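Local coordinates for protein carbohydrate oxidase (Microdochium nivale, PDB 3RJA) that oxidises the C1 hydroxyl of mono-, oligo- and polysaccharides to lactones with a bound FAD, passing the electrons to molecular oxygen to give hydrogen peroxide, at residues A2-V12 with S51-L61; P208-N219 with G284-W295. All blocks are in the same frame, centred on the assembly; numbering follows the deposited sequence.

Contact 1 (A2-V12 with S51-L61); sequences AIEACLSAAGV and SAVQCAKKLNL
Cys6 and Cys55 are joined by a disulfide, SG to SG at 2.1 Å, with a turn of -91° about the sulfur-sulfur bond that leaves the bridge near its relaxed geometry. The two cysteines reach it differently: SG of Cys6 stands anti to its own backbone N (chi1 -174°), whereas SG of Cys55 stays beside its N. Toward the start of the first helix, Ile3 takes over. Its CD1 rests 3.7 Å from Cys55 CB, on the flank of the bridge, and meets Leu61 CD1 at 3.6 Å. Leu59 CD1 comes in against the backbone here, 3.4 Å from Ile3 CA.

Helix 46-58, which carries Cys55, is the connection of a beta-alpha-beta crossover in the FAD binding domain: it links the parallel strands 39-42 and 63-66, with strand 84-87 lying between them in the sheet. The N-terminal helix 2-9 runs roughly antiparallel to it (145°, axes 9.4 Å apart), and its Ile3 and Leu7 also touch Leu84 of that middle strand.

On the other side of the disulfide, Leu7 lays CD2 on Ala52 CA at 3.8 Å. A Schellman motif with Gly11 as C-prime residue then ends the helix and turns the chain, bringing both Ala10 CB and Val12 CG2 to 3.7 Å from Ser51 CB. A water bridges Ala10 O and Ser51 OG, the latter also bonded to Ala47 O.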
# COMPACT_ATOMS: atom_id res chain seq x y z
N ALA A 2 7.74 7.87 33.53
CA ALA A 2 8.68 6.77 33.42
C ALA A 2 9.22 6.54 31.97
O ALA A 2 10.41 6.37 31.79
CB ALA A 2 8.03 5.51 33.97
N ILE A 3 8.32 6.53 30.97
CA ILE A 3 8.71 6.28 29.57
C ILE A 3 9.59 7.41 29.02
O ILE A 3 10.59 7.15 28.36
CB ILE A 3 7.48 5.95 28.61
CG1 ILE A 3 7.93 5.68 27.17
CG2 ILE A 3 6.39 7.03 28.67
CD1 ILE A 3 8.79 4.34 27.01
N GLU A 4 9.22 8.66 29.30
CA GLU A 4 10.05 9.80 28.89
C GLU A 4 11.47 9.65 29.49
O GLU A 4 12.48 9.75 28.80
CB GLU A 4 9.44 11.13 29.33
CG GLU A 4 8.11 11.54 28.64
CD GLU A 4 6.89 10.79 29.18
OE1 GLU A 4 6.99 10.16 30.25
OE2 GLU A 4 5.82 10.86 28.52
N ALA A 5 11.53 9.40 30.79
CA ALA A 5 12.81 9.25 31.50
C ALA A 5 13.62 8.13 30.87
O ALA A 5 14.81 8.29 30.61
CB ALA A 5 12.56 8.93 32.97
N CYS A 6 12.96 7.01 30.57
CA CYS A 6 13.64 5.85 29.97
C CYS A 6 14.24 6.19 28.62
O CYS A 6 15.37 5.81 28.34
CB CYS A 6 12.68 4.66 29.80
SG CYS A 6 13.51 3.16 29.23
N LEU A 7 13.47 6.87 27.77
CA LEU A 7 13.94 7.22 26.45
C LEU A 7 15.09 8.23 26.53
O LEU A 7 16.08 8.12 25.81
CB LEU A 7 12.77 7.78 25.61
CG LEU A 7 11.72 6.76 25.20
CD1 LEU A 7 10.45 7.44 24.67
CD2 LEU A 7 12.27 5.70 24.20
N SER A 8 14.94 9.22 27.41
CA SER A 8 15.96 10.26 27.55
C SER A 8 17.28 9.71 28.10
O SER A 8 18.34 10.10 27.62
CB SER A 8 15.43 11.41 28.39
OG SER A 8 14.68 12.28 27.57
N ALA A 9 17.20 8.80 29.06
CA ALA A 9 18.37 8.09 29.62
C ALA A 9 19.17 7.36 28.56
O ALA A 9 20.38 7.24 28.69
CB ALA A 9 17.94 7.09 30.71
N ALA A 10 18.48 6.88 27.51
CA ALA A 10 19.13 6.17 26.39
C ALA A 10 19.52 7.07 25.23
O ALA A 10 19.96 6.59 24.18
CB ALA A 10 18.22 5.03 25.89
N GLY A 11 19.39 8.39 25.41
CA GLY A 11 19.70 9.34 24.34
C GLY A 11 18.68 9.39 23.18
O GLY A 11 19.00 9.92 22.11
N VAL A 12 17.48 8.85 23.38
CA VAL A 12 16.48 8.84 22.30
C VAL A 12 15.68 10.14 22.31
O VAL A 12 15.06 10.46 23.32
CB VAL A 12 15.51 7.66 22.43
CG1 VAL A 12 14.43 7.73 21.36
CG2 VAL A 12 16.26 6.36 22.35
N SER A 51 16.84 1.06 21.46
CA SER A 51 16.64 1.54 22.81
C SER A 51 15.15 1.77 23.11
O SER A 51 14.69 1.53 24.24
CB SER A 51 17.40 2.86 22.99
OG SER A 51 18.81 2.63 22.85
N ALA A 52 14.41 2.26 22.10
CA ALA A 52 12.97 2.48 22.28
C ALA A 52 12.28 1.15 22.56
O ALA A 52 11.46 1.06 23.45
CB ALA A 52 12.34 3.23 21.06
N VAL A 53 12.62 0.11 21.81
CA VAL A 53 12.06 -1.23 22.03
C VAL A 53 12.44 -1.77 23.44
O VAL A 53 11.60 -2.36 24.12
CB VAL A 53 12.42 -2.18 20.84
CG1 VAL A 53 12.11 -3.66 21.12
CG2 VAL A 53 11.71 -1.72 19.56
N GLN A 54 13.67 -1.52 23.90
CA GLN A 54 14.06 -1.82 25.29
C GLN A 54 13.16 -1.15 26.35
O GLN A 54 12.69 -1.81 27.29
CB GLN A 54 15.51 -1.36 25.54
CG GLN A 54 16.60 -2.28 25.07
CD GLN A 54 17.94 -1.88 25.67
OE1 GLN A 54 18.55 -0.86 25.28
NE2 GLN A 54 18.42 -2.67 26.64
N CYS A 55 12.93 0.16 26.22
CA CYS A 55 12.02 0.88 27.15
C CYS A 55 10.62 0.28 27.18
O CYS A 55 9.99 0.14 28.26
CB CYS A 55 11.96 2.37 26.76
SG CYS A 55 13.48 3.24 27.17
N ALA A 56 10.12 -0.06 25.99
CA ALA A 56 8.79 -0.66 25.87
C ALA A 56 8.77 -1.94 26.71
O ALA A 56 7.84 -2.15 27.51
CB ALA A 56 8.46 -0.96 24.42
N LYS A 57 9.80 -2.78 26.54
CA LYS A 57 9.91 -4.03 27.33
C LYS A 57 9.98 -3.76 28.84
O LYS A 57 9.31 -4.42 29.64
CB LYS A 57 11.14 -4.85 26.89
CG LYS A 57 11.30 -6.12 27.76
CD LYS A 57 12.53 -6.91 27.38
CE LYS A 57 12.76 -8.07 28.33
NZ LYS A 57 13.93 -8.84 27.87
N LYS A 58 10.79 -2.77 29.23
CA LYS A 58 10.94 -2.41 30.65
C LYS A 58 9.61 -1.98 31.32
O LYS A 58 9.35 -2.33 32.47
CB LYS A 58 11.98 -1.29 30.79
CG LYS A 58 12.35 -0.96 32.22
CD LYS A 58 13.00 0.43 32.35
CE LYS A 58 13.88 0.55 33.60
NZ LYS A 58 15.15 -0.26 33.45
N LEU A 59 8.79 -1.22 30.59
CA LEU A 59 7.60 -0.59 31.15
C LEU A 59 6.31 -1.34 30.77
O LEU A 59 5.20 -0.83 31.01
CB LEU A 59 7.54 0.89 30.76
CG LEU A 59 8.77 1.69 31.23
CD1 LEU A 59 8.81 3.08 30.60
CD2 LEU A 59 8.86 1.80 32.75
N ASN A 60 6.47 -2.54 30.22
CA ASN A 60 5.36 -3.31 29.65
C ASN A 60 4.42 -2.49 28.72
O ASN A 60 3.21 -2.45 28.93
CB ASN A 60 4.54 -4.03 30.73
CG ASN A 60 3.74 -5.21 30.17
OD1 ASN A 60 4.07 -5.78 29.10
ND2 ASN A 60 2.69 -5.58 30.87
N LEU A 61 4.99 -1.86 27.70
CA LEU A 61 4.19 -1.10 26.74
C LEU A 61 4.14 -1.83 25.40
O LEU A 61 5.09 -2.54 25.05
CB LEU A 61 4.79 0.30 26.56
CG LEU A 61 4.99 1.16 27.82
CD1 LEU A 61 5.82 2.43 27.49
CD2 LEU A 61 3.64 1.57 28.47
O HOH W 1 19.74 4.90 21.97

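Contact 2 (P208-N219 with G284-W295); sequences PKVLTRFGVTLN and GYVVNPTTSLNW
Gly215 provides the hollow and Asn288 the bump that fills it: the amide lies against the glycine backbone, ND2 3.0 Å from Gly215 C, where a beta carbon would collide. Asn288 N also donates to Gly215 O from above the carbonyl plane, and its OD1 accepts Thr217 OG1 on a lone pair at 2.9 Å, the two side chains crossing at about a right angle. With an alanine in place of Asn288, Thr217 would probably be left without its acceptor and a gap opened over the glycine.

Here the antiparallel register slips by one residue, and a water joins Gly215 N to Asn288 O across the slip. Leu211 with Leu293 (Leu211 N to Leu293 O weak) and Arg213 with Thr291 are hydrogen-bonded pairs before it, Thr217 with Val286 after. Thr212 CG2 fits against Thr290 CB at 3.7 Å, while on the other face Leu293 CD1 packs on Arg213 CB. The extended Arg213 carries its guanidinium to Ser301 OG and the ring of Tyr302. At one end Pro208 pushes CD to 3.5 Å from Trp295 CE3, with Leu211 CD1 beside the indole. Toward the other, Val216 CG1 abuts Tyr285 CB at 3.8 Å, and Asn219 ND2 closes the end on Gly284 O.

Strand 286-293, outermost within the chain, edges the large antiparallel substrate-domain sheet of berberine bridge enzyme-like oxidases; 211-217 passes on to 258-264.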
# COMPACT_ATOMS: atom_id res chain seq x y z
N PRO A 208 13.67 4.33 -16.52
CA PRO A 208 13.26 4.25 -17.94
C PRO A 208 13.29 5.61 -18.60
O PRO A 208 12.94 6.62 -17.96
CB PRO A 208 11.80 3.78 -17.87
CG PRO A 208 11.63 3.20 -16.55
CD PRO A 208 12.67 3.74 -15.62
N LYS A 209 13.69 5.64 -19.87
CA LYS A 209 13.76 6.89 -20.62
C LYS A 209 12.49 7.14 -21.44
O LYS A 209 12.12 8.27 -21.71
CB LYS A 209 14.97 6.87 -21.55
CG LYS A 209 16.32 6.90 -20.83
CD LYS A 209 17.47 6.91 -21.84
CE LYS A 209 18.81 6.91 -21.13
NZ LYS A 209 18.95 8.08 -20.22
N VAL A 210 11.83 6.06 -21.85
CA VAL A 210 10.70 6.16 -22.77
C VAL A 210 9.45 5.53 -22.13
O VAL A 210 9.36 4.30 -21.95
CB VAL A 210 11.04 5.50 -24.14
CG1 VAL A 210 9.88 5.55 -25.11
CG2 VAL A 210 12.26 6.17 -24.77
N LEU A 211 8.48 6.39 -21.79
CA LEU A 211 7.23 5.95 -21.16
C LEU A 211 6.08 6.73 -21.76
O LEU A 211 6.24 7.92 -22.14
CB LEU A 211 7.25 6.20 -19.64
CG LEU A 211 8.28 5.44 -18.80
CD1 LEU A 211 8.44 6.06 -17.42
CD2 LEU A 211 8.01 3.90 -18.73
N THR A 212 4.93 6.09 -21.83
CA THR A 212 3.74 6.74 -22.33
C THR A 212 2.59 6.64 -21.31
O THR A 212 2.15 5.54 -20.92
CB THR A 212 3.28 6.11 -23.66
OG1 THR A 212 4.31 6.27 -24.64
CG2 THR A 212 2.02 6.77 -24.16
N ARG A 213 2.11 7.80 -20.90
CA ARG A 213 0.90 7.86 -20.12
C ARG A 213 -0.28 7.82 -21.06
O ARG A 213 -0.30 8.52 -22.07
CB ARG A 213 0.84 9.13 -19.29
CG ARG A 213 -0.54 9.34 -18.68
CD ARG A 213 -0.48 10.36 -17.55
NE ARG A 213 -1.79 10.41 -16.91
CZ ARG A 213 -2.03 10.96 -15.73
NH1 ARG A 213 -1.05 11.51 -15.03
NH2 ARG A 213 -3.27 10.94 -15.26
N PHE A 214 -1.27 7.01 -20.72
CA PHE A 214 -2.44 6.89 -21.56
C PHE A 214 -3.71 6.90 -20.74
O PHE A 214 -3.68 6.73 -19.50
CB PHE A 214 -2.34 5.64 -22.46
CG PHE A 214 -2.33 4.34 -21.73
CD1 PHE A 214 -3.53 3.68 -21.46
CD2 PHE A 214 -1.14 3.76 -21.34
CE1 PHE A 214 -3.54 2.43 -20.82
CE2 PHE A 214 -1.13 2.54 -20.69
CZ PHE A 214 -2.33 1.86 -20.42
N GLY A 215 -4.83 7.11 -21.43
CA GLY A 215 -6.11 7.27 -20.78
C GLY A 215 -7.23 7.05 -21.78
O GLY A 215 -7.08 7.37 -22.97
N VAL A 216 -8.35 6.49 -21.29
CA VAL A 216 -9.55 6.27 -22.10
C VAL A 216 -10.78 6.65 -21.29
O VAL A 216 -11.05 6.06 -20.25
CB VAL A 216 -9.70 4.77 -22.54
CG1 VAL A 216 -10.97 4.59 -23.37
CG2 VAL A 216 -8.45 4.28 -23.30
N THR A 217 -11.52 7.65 -21.77
CA THR A 217 -12.82 7.98 -21.20
C THR A 217 -13.82 6.92 -21.68
O THR A 217 -14.08 6.83 -22.88
CB THR A 217 -13.26 9.38 -21.66
OG1 THR A 217 -12.16 10.29 -21.52
CG2 THR A 217 -14.45 9.89 -20.85
N LEU A 218 -14.35 6.11 -20.77
CA LEU A 218 -15.07 4.91 -21.17
C LEU A 218 -16.46 5.20 -21.70
O LEU A 218 -16.94 4.50 -22.58
CB LEU A 218 -15.14 3.89 -20.03
CG LEU A 218 -13.76 3.33 -19.67
CD1 LEU A 218 -13.77 2.66 -18.29
CD2 LEU A 218 -13.31 2.35 -20.78
N ASN A 219 -17.08 6.24 -21.15
CA ASN A 219 -18.49 6.56 -21.37
C ASN A 219 -19.49 5.42 -21.17
O ASN A 219 -20.36 5.22 -22.02
CB ASN A 219 -18.68 7.26 -22.72
CG ASN A 219 -17.93 8.57 -22.79
OD1 ASN A 219 -18.08 9.41 -21.90
ND2 ASN A 219 -17.11 8.75 -23.81
N GLY A 284 -18.34 4.23 -28.07
CA GLY A 284 -18.50 5.52 -27.43
C GLY A 284 -17.31 5.93 -26.57
O GLY A 284 -17.24 7.08 -26.14
N TYR A 285 -16.36 5.03 -26.34
CA TYR A 285 -15.16 5.41 -25.57
C TYR A 285 -14.41 6.47 -26.35
O TYR A 285 -14.57 6.57 -27.57
CB TYR A 285 -14.25 4.21 -25.30
CG TYR A 285 -13.68 3.58 -26.54
CD1 TYR A 285 -12.49 4.06 -27.12
CD2 TYR A 285 -14.32 2.50 -27.15
CE1 TYR A 285 -11.95 3.45 -28.30
CE2 TYR A 285 -13.79 1.88 -28.32
CZ TYR A 285 -12.62 2.36 -28.87
OH TYR A 285 -12.15 1.75 -30.00
N VAL A 286 -13.63 7.29 -25.66
CA VAL A 286 -12.75 8.23 -26.34
C VAL A 286 -11.34 8.07 -25.78
O VAL A 286 -11.11 8.27 -24.58
CB VAL A 286 -13.19 9.72 -26.15
CG1 VAL A 286 -12.16 10.68 -26.82
CG2 VAL A 286 -14.59 9.98 -26.70
N VAL A 287 -10.39 7.70 -26.65
CA VAL A 287 -8.99 7.68 -26.29
C VAL A 287 -8.45 9.11 -26.08
O VAL A 287 -8.50 9.94 -26.99
CB VAL A 287 -8.14 6.99 -27.38
CG1 VAL A 287 -6.67 6.96 -26.97
CG2 VAL A 287 -8.66 5.57 -27.63
N ASN A 288 -7.97 9.39 -24.87
CA ASN A 288 -7.35 10.68 -24.55
C ASN A 288 -6.01 10.82 -25.28
O ASN A 288 -5.36 9.81 -25.59
CB ASN A 288 -7.12 10.80 -23.03
CG ASN A 288 -8.34 10.41 -22.19
OD1 ASN A 288 -9.50 10.59 -22.59
ND2 ASN A 288 -8.06 9.87 -21.00
N PRO A 289 -5.56 12.07 -25.54
CA PRO A 289 -4.18 12.22 -26.02
C PRO A 289 -3.18 11.53 -25.06
O PRO A 289 -3.35 11.58 -23.85
CB PRO A 289 -3.94 13.75 -25.98
CG PRO A 289 -5.30 14.38 -25.92
CD PRO A 289 -6.24 13.37 -25.31
N THR A 290 -2.15 10.90 -25.60
CA THR A 290 -1.12 10.29 -24.76
C THR A 290 -0.16 11.38 -24.27
O THR A 290 -0.15 12.48 -24.83
CB THR A 290 -0.28 9.27 -25.56
OG1 THR A 290 0.19 9.92 -26.75
CG2 THR A 290 -1.10 8.02 -25.94
N THR A 291 0.62 11.10 -23.23
CA THR A 291 1.75 11.98 -22.87
C THR A 291 3.03 11.18 -22.79
O THR A 291 3.09 10.15 -22.10
CB THR A 291 1.55 12.64 -21.50
OG1 THR A 291 0.20 13.05 -21.38
CG2 THR A 291 2.49 13.84 -21.31
N SER A 292 4.06 11.68 -23.47
CA SER A 292 5.38 11.08 -23.46
C SER A 292 6.19 11.56 -22.26
O SER A 292 6.26 12.76 -21.99
CB SER A 292 6.11 11.36 -24.78
OG SER A 292 5.34 10.80 -25.86
N LEU A 293 6.78 10.61 -21.54
CA LEU A 293 7.39 10.93 -20.24
C LEU A 293 8.66 10.14 -20.05
O LEU A 293 8.78 9.01 -20.56
CB LEU A 293 6.44 10.56 -19.08
CG LEU A 293 5.05 11.21 -19.00
CD1 LEU A 293 4.12 10.40 -18.12
CD2 LEU A 293 5.14 12.64 -18.49
N ASN A 294 9.61 10.69 -19.30
CA ASN A 294 10.64 9.85 -18.73
C ASN A 294 10.24 9.42 -17.31
O ASN A 294 9.14 9.79 -16.82
CB ASN A 294 12.03 10.53 -18.77
CG ASN A 294 12.11 11.75 -17.88
OD1 ASN A 294 11.37 11.88 -16.90
ND2 ASN A 294 13.02 12.65 -18.22
N TRP A 295 11.11 8.63 -16.67
CA TRP A 295 10.84 8.13 -15.33
C TRP A 295 10.40 9.22 -14.33
O TRP A 295 9.30 9.14 -13.78
CB TRP A 295 12.06 7.41 -14.74
CG TRP A 295 11.76 6.89 -13.37
CD1 TRP A 295 12.29 7.31 -12.20
CD2 TRP A 295 10.81 5.86 -13.04
NE1 TRP A 295 11.75 6.60 -11.14
CE2 TRP A 295 10.83 5.70 -11.63
CE3 TRP A 295 9.95 5.04 -13.79
CZ2 TRP A 295 10.04 4.75 -10.96
CZ3 TRP A 295 9.16 4.08 -13.12
CH2 TRP A 295 9.22 3.94 -11.72
O HOH W 2 -2.32 10.91 -21.32
O HOH W 3 -4.27 7.81 -24.29

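Contacts 1 and 2 sit on opposite sides of the chain's centre, their centres about 30 and 24 Å from it and 52 Å from each other; their nearest atoms are about 31 Å apart. Contact 1 belongs to the FAD-binding half: the side chain of Ala52 is about 12 Å from the bound FAD. The side chain of Val12 is about 8 Å from a bound substrate analogue; one copy lies in a pocket that includes Pro13 and Asp15, another in the pocket of Cys132, Arg248 and Tyr428. Contact 2 belongs to the antiparallel substrate-domain sheet, where the side chain of Arg213 is about 7 Å from a bound analogue.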